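Local coordinates for voltage-sensor containing phosphatase (Ciona intestinalis, PDB 3V0D), which probably dephosphorylates phosphoinositide lipids in response to membrane voltage, using a PTEN-like phosphatase domain joined to a C2 domain, at residues Ile179-Val182 and Gly183-Glu186. The protein carries 1 engineered substitution. Sequence-based numbering, arbitrary orientation. Where two conformers were deposited one is given.
Sequences IRYV and GYFE
R180, Y181 and Y184 line one side of the alpha-helix 176-191, which packs against the strand 290-295 of the C2 domain, and they illustrate how side chains spaced i to i+3 and i to i+4 pack on one another where a helix meets a neighbouring domain. The aromatic pair is a tilted edge-to-face contact: Y184 presents its CD1-CE1 edge to the face of Y181, with planes at 56° and centroids 4.8 Å apart. Y184 CD1 sits over the middle of that ring, while the closest approach, Y181 CE1 to Y184 CE1, is 3.5 Å.

A CH-pi contact adds the third member. Because chi1 of R180 is 177°, its CG points away from the backbone N and the chain runs alongside Y184; in the conformer described, R180 CG lies over a ring face toward the rim, 4.0 Å from the centroid. Farther out, R180 CD passes 3.9 Å from Y184 OH. The polar ends continue into the C2 domain: in that same conformer R180 NE hydrogen-bonds to W293 O and NH2 to E310 O, while Y181 OH pairs with D269 OD2 and Y184 OH with N295 N, likewise through hydrogen bonds. Methylene and rings thus pack together while the guanidinium and the two hydroxyls each find their own partners in the C2 domain.

Beneath them run ordinary i to i+4 backbone bonds, among them G183 N to I179 O. On other sides of the helix, V182 and F185 pack on helix 131-143 of the phosphatase domain, and F185 also meets helix 100-115. The shortest of the four backbone bonds, Y184 N to R180 O at 2.8 Å, joins the very residues whose side chains meet in the CH-pi contact.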
# COMPACT_ATOMS: atom_id res chain seq x y z
N ILE A 179 -1.00 -4.08 3.50
CA ILE A 179 -1.62 -5.26 4.10
C ILE A 179 -3.14 -5.18 4.04
O ILE A 179 -3.83 -6.15 3.67
CB ILE A 179 -1.11 -5.45 5.55
CG1 ILE A 179 0.37 -5.83 5.53
CG2 ILE A 179 -1.93 -6.48 6.32
CD1 ILE A 179 1.04 -5.75 6.91
N ARG A 180 -3.69 -4.02 4.42
CA ARG A 180 -5.13 -3.83 4.42
C ARG A 180 -5.71 -4.05 3.02
O ARG A 180 -6.79 -4.63 2.88
CB ARG A 180 -5.45 -2.45 4.95
CG ARG A 180 -6.92 -2.10 4.92
CD ARG A 180 -7.25 -0.91 5.84
NE ARG A 180 -6.24 0.15 5.87
CZ ARG A 180 -5.31 0.34 6.82
NH1 ARG A 180 -4.49 1.35 6.67
NH2 ARG A 180 -5.19 -0.43 7.90
N TYR A 181 -5.03 -3.57 1.98
CA TYR A 181 -5.56 -3.65 0.63
C TYR A 181 -5.54 -5.08 0.09
O TYR A 181 -6.46 -5.47 -0.64
CB TYR A 181 -4.87 -2.63 -0.29
CG TYR A 181 -5.62 -1.31 -0.25
CD1 TYR A 181 -5.80 -0.60 0.95
CD2 TYR A 181 -6.23 -0.80 -1.40
CE1 TYR A 181 -6.54 0.53 1.02
CE2 TYR A 181 -7.03 0.35 -1.33
CZ TYR A 181 -7.19 0.99 -0.12
OH TYR A 181 -8.00 2.10 -0.00
N VAL A 182 -4.54 -5.89 0.47
CA VAL A 182 -4.60 -7.32 0.12
C VAL A 182 -5.82 -7.94 0.84
O VAL A 182 -6.53 -8.77 0.26
CB VAL A 182 -3.29 -8.06 0.43
CG1 VAL A 182 -3.39 -9.51 -0.01
CG2 VAL A 182 -2.11 -7.38 -0.26
N GLY A 183 -6.07 -7.53 2.08
CA GLY A 183 -7.24 -8.00 2.81
C GLY A 183 -8.53 -7.58 2.14
O GLY A 183 -9.49 -8.36 2.08
N TYR A 184 -8.59 -6.35 1.63
CA TYR A 184 -9.74 -5.92 0.86
C TYR A 184 -9.96 -6.82 -0.36
O TYR A 184 -11.11 -7.18 -0.67
CB TYR A 184 -9.55 -4.50 0.37
CG TYR A 184 -9.73 -3.37 1.38
CD1 TYR A 184 -9.34 -2.08 1.02
CD2 TYR A 184 -10.31 -3.55 2.64
CE1 TYR A 184 -9.57 -0.99 1.85
CE2 TYR A 184 -10.54 -2.46 3.48
CZ TYR A 184 -10.20 -1.18 3.06
OH TYR A 184 -10.43 -0.06 3.84
N PHE A 185 -8.88 -7.18 -1.07
CA PHE A 185 -9.03 -8.07 -2.20
C PHE A 185 -9.59 -9.44 -1.77
O PHE A 185 -10.48 -9.98 -2.42
CB PHE A 185 -7.72 -8.22 -2.97
CG PHE A 185 -7.90 -9.09 -4.18
CD1 PHE A 185 -8.71 -8.69 -5.23
CD2 PHE A 185 -7.35 -10.38 -4.22
CE1 PHE A 185 -8.98 -9.55 -6.30
CE2 PHE A 185 -7.60 -11.21 -5.29
CZ PHE A 185 -8.39 -10.81 -6.33
N GLU A 186 -9.08 -9.98 -0.67
CA GLU A 186 -9.62 -11.23 -0.14
C GLU A 186 -11.13 -11.11 0.10
O GLU A 186 -11.90 -12.01 -0.26
CB GLU A 186 -8.89 -11.59 1.14
CG GLU A 186 -9.42 -12.89 1.79
CD GLU A 186 -8.86 -13.19 3.18
OE1 GLU A 186 -7.84 -12.63 3.57
OE2 GLU A 186 -9.45 -14.04 3.88